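Local coordinates for erythrocyte membrane protein 1 (Plasmodium falciparum, PDB 2YK0) that probably binds receptors on the host cell surface, this chain being the N-terminal NTS-DBL1-alpha and CIDR-gamma double domain of a rosetting adhesin, at residues Q59-L64 with N88-Y93; L81-H86 with R97-G102; W582-L587 with K652-D657; D646-V651 with N692-D697. The protein carries 8 engineered substitutions. One frame throughout, in Å; residues are numbered along the deposited sequence.

Contact 1: Q59-L64 with N88-Y93; sequences QFVDAL and NIKTGY
V61 and K90 meet where the chain of the NTS-DBL1-alpha region enters helix 63-68, a helix N-terminus with D62 at its N-cap, and where the loop residues 88-90 lie against it. The two side chains run obliquely to each other. K90 lies across the backbone of D62, its CG near the D62 carbonyl carbon and A63 N and its CE 3.4 Å from D62 O, and then bends at the last torsion (chi4 100°). That bend turns NZ to V61 O, with which it makes a weak hydrogen bond of 3.2 Å. V61 presents a single methyl to the lysine: with CG1 anti to the backbone N (chi1 179°), this branch stands beside the carbonyl carbon, and CG1 lies 3.6 Å from K90 NZ. The same carbonyl is approached by the backbone of N88, whose CA is 3.3 Å from V61 O in a CA-H...O contact, so V61 O is met by both N88 and K90, two residues apart in the loop. Between them I89 turns its side chain away and offers only its carbonyl, with I89 O 3.7 Å from D62 CA. F60 and N88 both lie on N163 of helix 157-176, which backs this face, while V61 and K90 both touch S66 in the first turns of the short helix. D62 caps the helix start, OD1 accepting weakly from both L64 N and S65 N. On the loop side, A63 N reaches I89 O at 3.3 Å, a weak bond with an N-H...O angle of 128°.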
# COMPACT_ATOMS: atom_id res chain seq x y z
N GLN A 59 16.84 -37.06 -8.00
CA GLN A 59 16.79 -37.25 -9.47
C GLN A 59 16.05 -36.10 -10.17
O GLN A 59 14.88 -35.82 -9.84
CB GLN A 59 16.08 -38.56 -9.84
CG GLN A 59 16.62 -39.83 -9.21
CD GLN A 59 16.44 -40.98 -10.17
OE1 GLN A 59 15.31 -41.30 -10.60
NE2 GLN A 59 17.56 -41.56 -10.60
N PHE A 60 16.73 -35.44 -11.16
CA PHE A 60 16.15 -34.33 -11.92
C PHE A 60 16.31 -34.56 -13.39
O PHE A 60 17.36 -35.03 -13.80
CB PHE A 60 16.85 -33.01 -11.64
CG PHE A 60 17.26 -32.70 -10.24
CD1 PHE A 60 18.50 -33.09 -9.76
CD2 PHE A 60 16.47 -31.90 -9.43
CE1 PHE A 60 18.92 -32.73 -8.48
CE2 PHE A 60 16.89 -31.53 -8.15
CZ PHE A 60 18.11 -31.95 -7.69
N VAL A 61 15.32 -34.14 -14.20
CA VAL A 61 15.33 -34.23 -15.67
C VAL A 61 14.68 -32.94 -16.30
O VAL A 61 13.46 -32.78 -16.23
CB VAL A 61 14.67 -35.54 -16.22
CG1 VAL A 61 14.68 -35.57 -17.74
CG2 VAL A 61 15.35 -36.80 -15.67
N ASP A 62 15.48 -32.07 -16.92
CA ASP A 62 14.98 -30.87 -17.60
C ASP A 62 14.64 -31.23 -19.07
O ASP A 62 14.61 -32.43 -19.40
CB ASP A 62 15.95 -29.67 -17.47
CG ASP A 62 17.18 -29.73 -18.35
OD1 ASP A 62 17.05 -29.45 -19.56
OD2 ASP A 62 18.28 -30.00 -17.82
N ALA A 63 14.36 -30.24 -19.94
CA ALA A 63 14.03 -30.47 -21.35
C ALA A 63 15.19 -31.04 -22.14
O ALA A 63 15.01 -32.00 -22.89
CB ALA A 63 13.56 -29.19 -22.00
N LEU A 64 16.38 -30.42 -22.00
CA LEU A 64 17.64 -30.85 -22.63
C LEU A 64 18.05 -32.20 -22.08
O LEU A 64 18.44 -33.08 -22.84
CB LEU A 64 18.76 -29.83 -22.35
CG LEU A 64 18.88 -28.52 -23.17
CD1 LEU A 64 17.86 -28.41 -24.34
CD2 LEU A 64 18.90 -27.32 -22.25
N ASN A 88 13.42 -29.73 -13.18
CA ASN A 88 12.52 -30.60 -13.93
C ASN A 88 11.78 -29.78 -14.99
O ASN A 88 10.89 -30.32 -15.66
CB ASN A 88 11.52 -31.26 -12.98
CG ASN A 88 12.05 -32.49 -12.31
OD1 ASN A 88 12.63 -33.37 -12.97
ND2 ASN A 88 11.82 -32.63 -10.98
N ILE A 89 12.17 -28.49 -15.15
CA ILE A 89 11.53 -27.52 -16.05
C ILE A 89 11.59 -27.99 -17.47
O ILE A 89 12.66 -28.07 -18.05
CB ILE A 89 12.01 -26.07 -15.86
CG1 ILE A 89 11.97 -25.68 -14.37
CG2 ILE A 89 11.19 -25.11 -16.72
CD1 ILE A 89 12.90 -24.70 -13.97
N LYS A 90 10.43 -28.38 -17.99
CA LYS A 90 10.27 -28.90 -19.34
C LYS A 90 9.35 -28.03 -20.18
O LYS A 90 8.92 -28.45 -21.26
CB LYS A 90 9.80 -30.37 -19.32
CG LYS A 90 10.86 -31.36 -18.88
CD LYS A 90 10.50 -32.78 -19.29
CE LYS A 90 11.56 -33.79 -18.90
NZ LYS A 90 11.21 -34.54 -17.66
N THR A 91 9.05 -26.80 -19.69
CA THR A 91 8.21 -25.82 -20.39
C THR A 91 8.94 -25.07 -21.50
O THR A 91 10.18 -24.99 -21.50
CB THR A 91 7.55 -24.80 -19.42
OG1 THR A 91 6.62 -24.03 -20.19
CG2 THR A 91 8.57 -23.84 -18.75
N GLY A 92 8.15 -24.48 -22.40
CA GLY A 92 8.64 -23.67 -23.50
C GLY A 92 9.17 -22.33 -23.04
O GLY A 92 10.30 -21.97 -23.37
N TYR A 93 8.34 -21.58 -22.27
CA TYR A 93 8.66 -20.23 -21.77
C TYR A 93 10.01 -20.06 -21.04
O TYR A 93 10.78 -19.18 -21.41
CB TYR A 93 7.47 -19.57 -21.03
CG TYR A 93 7.10 -20.17 -19.69
CD1 TYR A 93 7.86 -19.92 -18.55
CD2 TYR A 93 5.92 -20.90 -19.53
CE1 TYR A 93 7.52 -20.46 -17.31
CE2 TYR A 93 5.56 -21.43 -18.29
CZ TYR A 93 6.36 -21.20 -17.18
OH TYR A 93 6.01 -21.71 -15.95

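Contact 2: L81-H86 with R97-G102; sequences LDHLFH and RKPCYG
Bends at chi2 and chi3 (67° at the latter) fold the side chain of R97 over toward L84, while H83 holds its CG between its own backbone N and carbonyl carbon (chi1 73°), which sets the imidazole against the backbone of R97 and K98. The two loop segments thus exchange side chains for carbonyls. R97 NH2 donates to L84 O at 2.7 Å, the N-H...O angle being 162°; the oxygen lies close to the guanidinium plane, and the donor comes in on a lone pair within the carbonyl plane. L84 also covers the group from above: its side chain crosses the arginine at about a right angle, and CD2 lies over one guanidinium face, 3.6 Å from R97 CZ. In return, the H83 ring turns an edge to R97 O, with CD2 3.1 Å away, and H83 CB packs on P99 CD at 3.8 Å. Y170 of helix 157-176 stands behind this corner, taking the backbone N-H of H83 on its hydroxyl and touching P99, and the next residue, C100, is tied to C142 by a disulfide. R97 has further partners in E95 O, through NH1, and in D62, a long and weak ion pair from NE. With NH2 and NH1 each directed at a carbonyl and a leucine methyl over one face, the guanidinium probably has little freedom to rotate, and its charge is probably met by backbone dipoles more than by a close carboxylate.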
# COMPACT_ATOMS: atom_id res chain seq x y z
N LEU A 81 24.62 -26.24 -6.24
CA LEU A 81 23.43 -26.58 -7.02
C LEU A 81 23.24 -25.62 -8.22
O LEU A 81 23.26 -24.40 -8.05
CB LEU A 81 22.15 -26.62 -6.13
CG LEU A 81 21.94 -27.84 -5.22
CD1 LEU A 81 20.88 -27.58 -4.19
CD2 LEU A 81 21.55 -29.06 -6.02
N ASP A 82 23.04 -26.17 -9.43
CA ASP A 82 22.81 -25.35 -10.62
C ASP A 82 21.52 -25.64 -11.33
O ASP A 82 21.28 -26.76 -11.77
CB ASP A 82 24.02 -25.29 -11.58
CG ASP A 82 23.65 -24.98 -13.02
OD1 ASP A 82 23.34 -25.93 -13.76
OD2 ASP A 82 23.60 -23.77 -13.39
N HIS A 83 20.73 -24.59 -11.53
CA HIS A 83 19.43 -24.59 -12.16
C HIS A 83 19.41 -25.15 -13.59
O HIS A 83 18.37 -25.61 -14.07
CB HIS A 83 18.82 -23.18 -12.11
CG HIS A 83 19.48 -22.20 -13.03
ND1 HIS A 83 20.72 -21.66 -12.76
CD2 HIS A 83 19.03 -21.70 -14.21
CE1 HIS A 83 21.00 -20.86 -13.78
NE2 HIS A 83 20.00 -20.85 -14.67
N LEU A 84 20.57 -25.15 -14.25
CA LEU A 84 20.69 -25.66 -15.61
C LEU A 84 20.66 -27.18 -15.62
O LEU A 84 20.46 -27.80 -16.67
CB LEU A 84 21.95 -25.11 -16.28
CG LEU A 84 21.97 -23.58 -16.46
CD1 LEU A 84 23.37 -23.04 -16.59
CD2 LEU A 84 21.09 -23.14 -17.60
N PHE A 85 20.79 -27.78 -14.41
CA PHE A 85 20.84 -29.23 -14.25
C PHE A 85 20.06 -29.79 -13.02
O PHE A 85 19.92 -31.01 -12.87
CB PHE A 85 22.32 -29.66 -14.22
CG PHE A 85 23.15 -29.37 -15.46
CD1 PHE A 85 23.01 -30.13 -16.62
CD2 PHE A 85 24.14 -28.39 -15.44
CE1 PHE A 85 23.80 -29.89 -17.74
CE2 PHE A 85 24.90 -28.13 -16.57
CZ PHE A 85 24.72 -28.88 -17.72
N HIS A 86 19.57 -28.94 -12.14
CA HIS A 86 18.87 -29.45 -10.95
C HIS A 86 17.44 -28.94 -10.91
O HIS A 86 16.94 -28.35 -9.94
CB HIS A 86 19.71 -29.23 -9.66
CG HIS A 86 21.15 -29.65 -9.83
ND1 HIS A 86 21.49 -30.88 -10.37
CD2 HIS A 86 22.28 -28.95 -9.59
CE1 HIS A 86 22.80 -30.90 -10.41
NE2 HIS A 86 23.32 -29.76 -9.96
N ARG A 97 15.67 -22.32 -17.43
CA ARG A 97 15.34 -23.18 -16.29
C ARG A 97 15.63 -22.46 -14.97
O ARG A 97 16.25 -23.03 -14.08
CB ARG A 97 16.08 -24.53 -16.38
CG ARG A 97 15.61 -25.45 -17.51
CD ARG A 97 16.54 -25.42 -18.71
NE ARG A 97 17.87 -25.97 -18.47
CZ ARG A 97 18.97 -25.57 -19.09
NH1 ARG A 97 18.93 -24.59 -19.98
NH2 ARG A 97 20.13 -26.15 -18.83
N LYS A 98 15.19 -21.19 -14.87
CA LYS A 98 15.41 -20.33 -13.70
C LYS A 98 14.33 -20.50 -12.63
O LYS A 98 13.12 -20.41 -12.94
CB LYS A 98 15.51 -18.83 -14.09
CG LYS A 98 16.34 -18.49 -15.32
CD LYS A 98 15.47 -17.79 -16.35
CE LYS A 98 16.08 -17.68 -17.73
NZ LYS A 98 15.08 -17.99 -18.80
N PRO A 99 14.75 -20.65 -11.36
CA PRO A 99 13.78 -20.72 -10.26
C PRO A 99 12.97 -19.40 -10.10
O PRO A 99 11.81 -19.41 -9.62
CB PRO A 99 14.67 -21.01 -9.03
CG PRO A 99 15.95 -21.54 -9.60
CD PRO A 99 16.14 -20.77 -10.85
N CYS A 100 13.57 -18.27 -10.50
CA CYS A 100 12.92 -16.96 -10.43
C CYS A 100 12.62 -16.54 -11.84
O CYS A 100 13.53 -16.19 -12.59
CB CYS A 100 13.77 -15.93 -9.69
SG CYS A 100 14.79 -16.63 -8.35
N TYR A 101 11.36 -16.63 -12.21
CA TYR A 101 10.91 -16.32 -13.54
C TYR A 101 9.48 -15.70 -13.48
O TYR A 101 8.47 -16.42 -13.47
CB TYR A 101 10.98 -17.61 -14.41
CG TYR A 101 10.71 -17.41 -15.89
CD1 TYR A 101 9.42 -17.52 -16.39
CD2 TYR A 101 11.75 -17.19 -16.79
CE1 TYR A 101 9.16 -17.33 -17.74
CE2 TYR A 101 11.50 -17.04 -18.15
CZ TYR A 101 10.21 -17.13 -18.63
OH TYR A 101 9.93 -16.98 -19.97
N GLY A 102 9.44 -14.38 -13.38
CA GLY A 102 8.22 -13.57 -13.31
C GLY A 102 8.54 -12.10 -13.11
O GLY A 102 9.52 -11.60 -13.67

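Contact 3: W582-L587 with K652-D657; sequences WLKDFL and KSYFED
Helix-to-helix packing in the CIDR-gamma domain brings L583 and L587 of the long helix 575-601 against Y654 and F655 of the short helix 647-657. The segment axes pass 11.4 Å apart at a crossing angle of -65°, and the contact is mostly side-chain packing. L583 lies over one face of the Y654 ring, the two side chains sliding past each other in opposite directions. Its CB makes a CH-pi contact, 4.0 Å from the ring centroid and 20° off the normal, displaced toward the CD2-CE2 rim, while the methyl CD1 reaches back along the ring to lie 3.9 Å from Y654 CG. The tyrosine extends toward the long helix because its CG is anti to the backbone N (chi1 -170°), and this carries the hydroxyl past L583 to the next residue, where Y654 OH lies 3.6 Å from K584 CB. One turn further along the long helix, L587 meets F655, again running past it in the opposite direction. L587 CD2 touches the far end of this ring, 3.7 Å from CZ, and L583 CD2 comes within 4.3 Å of F655 CE1, so the phenyl receives methyls from two leucines four residues apart. V662 of helix 659-665 packs on both L587 and F655, and I698 at the start of helix 698-716 also lies on F655. Leucines spaced i, i+4 on one helix, interleaved with adjacent aromatics of a helix crossing it steeply, are in keeping with the helix-bundle core of this DBL-clan domain.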
# COMPACT_ATOMS: atom_id res chain seq x y z
N TRP A 582 -10.69 23.04 -5.13
CA TRP A 582 -12.06 22.80 -5.56
C TRP A 582 -12.09 22.15 -6.96
O TRP A 582 -12.84 21.20 -7.20
CB TRP A 582 -12.83 24.14 -5.56
CG TRP A 582 -14.31 23.95 -5.63
CD1 TRP A 582 -15.16 23.78 -4.59
CD2 TRP A 582 -15.10 23.82 -6.83
NE1 TRP A 582 -16.44 23.56 -5.05
CE2 TRP A 582 -16.43 23.58 -6.42
CE3 TRP A 582 -14.81 23.88 -8.20
CZ2 TRP A 582 -17.47 23.41 -7.34
CZ3 TRP A 582 -15.84 23.70 -9.11
CH2 TRP A 582 -17.15 23.45 -8.68
N LEU A 583 -11.25 22.66 -7.86
CA LEU A 583 -11.12 22.24 -9.24
C LEU A 583 -10.58 20.81 -9.36
O LEU A 583 -11.04 20.04 -10.21
CB LEU A 583 -10.22 23.24 -9.95
CG LEU A 583 -10.84 24.58 -10.27
CD1 LEU A 583 -9.77 25.57 -10.56
CD2 LEU A 583 -11.81 24.48 -11.44
N LYS A 584 -9.64 20.46 -8.47
CA LYS A 584 -9.05 19.13 -8.38
C LYS A 584 -10.16 18.15 -7.96
O LYS A 584 -10.41 17.14 -8.64
CB LYS A 584 -7.90 19.15 -7.34
CG LYS A 584 -6.97 17.92 -7.27
CD LYS A 584 -6.76 17.13 -8.60
CE LYS A 584 -7.12 15.67 -8.44
NZ LYS A 584 -6.14 14.92 -7.59
N ASP A 585 -10.88 18.54 -6.87
CA ASP A 585 -11.99 17.84 -6.25
C ASP A 585 -13.13 17.65 -7.24
O ASP A 585 -13.64 16.54 -7.33
CB ASP A 585 -12.46 18.58 -4.97
CG ASP A 585 -13.20 17.72 -3.94
OD1 ASP A 585 -12.52 16.94 -3.21
OD2 ASP A 585 -14.43 17.89 -3.79
N PHE A 586 -13.51 18.70 -7.99
CA PHE A 586 -14.61 18.64 -8.97
C PHE A 586 -14.40 17.54 -9.99
O PHE A 586 -15.31 16.76 -10.23
CB PHE A 586 -14.81 19.99 -9.67
CG PHE A 586 -15.83 19.92 -10.78
CD1 PHE A 586 -17.19 19.97 -10.50
CD2 PHE A 586 -15.44 19.74 -12.10
CE1 PHE A 586 -18.14 19.87 -11.53
CE2 PHE A 586 -16.39 19.65 -13.13
CZ PHE A 586 -17.73 19.71 -12.83
N LEU A 587 -13.20 17.52 -10.62
CA LEU A 587 -12.82 16.54 -11.64
C LEU A 587 -12.93 15.14 -11.12
O LEU A 587 -13.56 14.31 -11.78
CB LEU A 587 -11.40 16.78 -12.14
CG LEU A 587 -11.19 17.96 -13.07
CD1 LEU A 587 -9.70 18.08 -13.44
CD2 LEU A 587 -12.04 17.83 -14.34
N LYS A 652 -9.84 27.15 -17.97
CA LYS A 652 -9.11 26.59 -19.11
C LYS A 652 -7.65 26.40 -18.72
O LYS A 652 -7.17 25.27 -18.75
CB LYS A 652 -9.26 27.48 -20.36
CG LYS A 652 -9.59 26.68 -21.63
CD LYS A 652 -9.73 27.59 -22.86
CE LYS A 652 -9.23 26.96 -24.14
NZ LYS A 652 -8.54 27.93 -25.03
N SER A 653 -6.99 27.50 -18.27
CA SER A 653 -5.61 27.52 -17.75
C SER A 653 -5.33 26.32 -16.81
O SER A 653 -4.43 25.53 -17.09
CB SER A 653 -5.31 28.84 -17.05
OG SER A 653 -5.14 29.92 -17.96
N TYR A 654 -6.17 26.13 -15.76
CA TYR A 654 -6.05 24.99 -14.85
C TYR A 654 -6.18 23.64 -15.61
O TYR A 654 -5.34 22.77 -15.44
CB TYR A 654 -7.08 25.06 -13.71
CG TYR A 654 -6.85 24.03 -12.63
CD1 TYR A 654 -5.99 24.29 -11.57
CD2 TYR A 654 -7.47 22.78 -12.69
CE1 TYR A 654 -5.72 23.32 -10.60
CE2 TYR A 654 -7.22 21.80 -11.71
CZ TYR A 654 -6.35 22.08 -10.67
OH TYR A 654 -6.10 21.14 -9.68
N PHE A 655 -7.22 23.49 -16.46
CA PHE A 655 -7.49 22.27 -17.23
C PHE A 655 -6.43 21.94 -18.24
O PHE A 655 -6.20 20.76 -18.52
CB PHE A 655 -8.85 22.36 -17.91
CG PHE A 655 -10.02 22.04 -17.01
CD1 PHE A 655 -9.95 22.25 -15.64
CD2 PHE A 655 -11.19 21.50 -17.54
CE1 PHE A 655 -11.03 21.93 -14.81
CE2 PHE A 655 -12.28 21.21 -16.71
CZ PHE A 655 -12.19 21.43 -15.36
N GLU A 656 -5.76 22.96 -18.78
CA GLU A 656 -4.64 22.79 -19.71
C GLU A 656 -3.45 22.27 -18.90
O GLU A 656 -3.03 21.14 -19.10
CB GLU A 656 -4.29 24.12 -20.39
CG GLU A 656 -5.29 24.58 -21.44
CD GLU A 656 -4.92 25.88 -22.14
OE1 GLU A 656 -3.96 26.56 -21.72
OE2 GLU A 656 -5.63 26.23 -23.12
N ASP A 657 -3.00 23.05 -17.90
CA ASP A 657 -1.90 22.74 -16.98
C ASP A 657 -2.07 21.41 -16.19
O ASP A 657 -1.13 20.98 -15.51
CB ASP A 657 -1.64 23.93 -16.04
CG ASP A 657 -1.40 25.26 -16.73
OD1 ASP A 657 -1.66 25.36 -17.95
OD2 ASP A 657 -1.00 26.23 -16.04

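Contact 4: D646-V651 with N692-D697; sequences DIAFKV and NKKKKD
The ionic part of this contact joins D646, at the N-cap of helix 647-657, to K694 in the loop before helix 698-716. The side chains come from opposite directions, and D646 OD2 forms a salt bridge with K694 NZ at 3.4 Å, the lysine CE lying alongside at a similar distance. The other carboxylate oxygen does the capping: with CG between the backbone N and carbonyl carbon (chi1 64°), D646 OD1 accepts from F649 N, a weak bond of 3.3 Å. The aspartate is therefore shared between its own helix and the loop. Close polar approach without bonding is found at D697, whose OD2 lies 3.1 Å from A648 N but at a poor angle. Its CB and CG rest against A648 CA, and OD2 also faces a methyl of I647, 3.2 Å from CG2. The methyl of A648 meets polar atoms, CB lying 3.8 Å from K694 NZ and 4.1 Å from K695 O. Around these residues, W629 of helix 611-636 touches both V651 and D697, while K695 turns its amine to a salt bridge with E676. Across the contact K694 is bridged to D646 alone; D697, its OD2 6.5 Å from D646 OD2, has a long, weak ion pair from OD1 to K633. Two acidic groups beside the first turn of helix 647-657 should be favoured by the positive end of its dipole.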
# COMPACT_ATOMS: atom_id res chain seq x y z
N ASP A 646 -10.71 36.33 -16.96
CA ASP A 646 -11.96 36.01 -16.31
C ASP A 646 -11.93 34.54 -15.85
O ASP A 646 -10.99 33.80 -16.18
CB ASP A 646 -13.12 36.28 -17.29
CG ASP A 646 -13.16 35.43 -18.55
OD1 ASP A 646 -12.12 34.82 -18.89
OD2 ASP A 646 -14.22 35.40 -19.21
N ILE A 647 -12.94 34.11 -15.07
CA ILE A 647 -12.97 32.75 -14.55
C ILE A 647 -13.05 31.66 -15.62
O ILE A 647 -12.42 30.63 -15.46
CB ILE A 647 -13.89 32.59 -13.31
CG1 ILE A 647 -13.59 31.29 -12.53
CG2 ILE A 647 -15.37 32.79 -13.63
CD1 ILE A 647 -13.91 31.32 -11.09
N ALA A 648 -13.73 31.92 -16.76
CA ALA A 648 -13.81 30.94 -17.84
C ALA A 648 -12.40 30.55 -18.35
O ALA A 648 -12.12 29.36 -18.60
CB ALA A 648 -14.66 31.50 -18.96
N PHE A 649 -11.50 31.57 -18.43
CA PHE A 649 -10.10 31.45 -18.83
C PHE A 649 -9.25 30.81 -17.71
O PHE A 649 -8.32 30.05 -18.03
CB PHE A 649 -9.53 32.82 -19.26
CG PHE A 649 -8.07 32.89 -19.68
CD1 PHE A 649 -7.62 32.23 -20.81
CD2 PHE A 649 -7.16 33.67 -18.96
CE1 PHE A 649 -6.28 32.29 -21.18
CE2 PHE A 649 -5.82 33.74 -19.34
CZ PHE A 649 -5.39 33.04 -20.44
N LYS A 650 -9.58 31.09 -16.42
CA LYS A 650 -8.86 30.50 -15.28
C LYS A 650 -9.07 29.00 -15.25
O LYS A 650 -8.16 28.24 -14.93
CB LYS A 650 -9.27 31.14 -13.93
CG LYS A 650 -8.59 30.55 -12.67
CD LYS A 650 -7.06 30.59 -12.71
CE LYS A 650 -6.44 29.52 -11.84
NZ LYS A 650 -5.17 29.01 -12.44
N VAL A 651 -10.30 28.59 -15.60
CA VAL A 651 -10.74 27.20 -15.65
C VAL A 651 -10.00 26.48 -16.80
O VAL A 651 -9.50 25.38 -16.58
CB VAL A 651 -12.30 27.11 -15.71
CG1 VAL A 651 -12.78 25.68 -15.91
CG2 VAL A 651 -12.91 27.68 -14.44
N ASN A 692 -23.59 42.56 -23.90
CA ASN A 692 -23.20 41.24 -24.41
C ASN A 692 -23.30 40.17 -23.32
O ASN A 692 -23.27 40.48 -22.13
CB ASN A 692 -21.78 41.28 -25.03
CG ASN A 692 -21.50 42.42 -26.00
OD1 ASN A 692 -20.39 42.95 -26.06
ND2 ASN A 692 -22.49 42.81 -26.81
N LYS A 693 -23.46 38.91 -23.75
CA LYS A 693 -23.60 37.77 -22.85
C LYS A 693 -22.24 37.09 -22.65
O LYS A 693 -21.58 36.73 -23.63
CB LYS A 693 -24.64 36.79 -23.40
N LYS A 694 -21.80 36.93 -21.37
CA LYS A 694 -20.53 36.27 -21.04
C LYS A 694 -20.57 34.78 -21.39
O LYS A 694 -21.64 34.17 -21.39
CB LYS A 694 -20.16 36.46 -19.57
CG LYS A 694 -18.66 36.62 -19.35
CD LYS A 694 -18.17 35.91 -18.08
CE LYS A 694 -17.32 34.70 -18.39
NZ LYS A 694 -16.66 34.13 -17.18
N LYS A 695 -19.39 34.21 -21.67
CA LYS A 695 -19.20 32.81 -22.03
C LYS A 695 -19.22 31.86 -20.82
O LYS A 695 -18.65 32.15 -19.77
CB LYS A 695 -17.89 32.66 -22.83
CG LYS A 695 -17.80 31.42 -23.73
CD LYS A 695 -16.92 31.64 -24.97
CE LYS A 695 -15.43 31.66 -24.71
NZ LYS A 695 -14.67 32.11 -25.91
N LYS A 696 -19.90 30.71 -21.00
CA LYS A 696 -20.02 29.63 -20.02
C LYS A 696 -18.66 28.98 -19.78
O LYS A 696 -17.93 28.70 -20.73
CB LYS A 696 -21.01 28.57 -20.50
CG LYS A 696 -22.48 28.88 -20.23
CD LYS A 696 -23.40 28.40 -21.35
CE LYS A 696 -23.93 27.00 -21.14
NZ LYS A 696 -24.79 26.55 -22.27
N ASP A 697 -18.32 28.76 -18.50
CA ASP A 697 -17.07 28.12 -18.07
C ASP A 697 -17.18 26.61 -18.26
O ASP A 697 -18.29 26.08 -18.39
CB ASP A 697 -16.80 28.37 -16.59
CG ASP A 697 -17.09 29.75 -16.06
OD1 ASP A 697 -18.28 30.12 -15.98
OD2 ASP A 697 -16.15 30.38 -15.54

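In the fold
The four contacts form two groups, one in the DBL1-alpha part of the double domain and one in the CIDR-gamma part. Contacts 1 and 2 have centres 10 Å apart and alternating segments; they touch where F60 packs on H86, where L64 CD2 approaches R97 NH1 at 3.6 Å, and probably through a hydrogen bond between Y93 O and Y101 OH. Contacts 3 and 4 share helix 647-657, using consecutive portions of it, with centres 14 Å apart. The groups are far apart: contacts 1 and 4 are about 69 Å from centre to centre, contacts 2 and 3 about 52 Å. All four lie away from the magnesium sites.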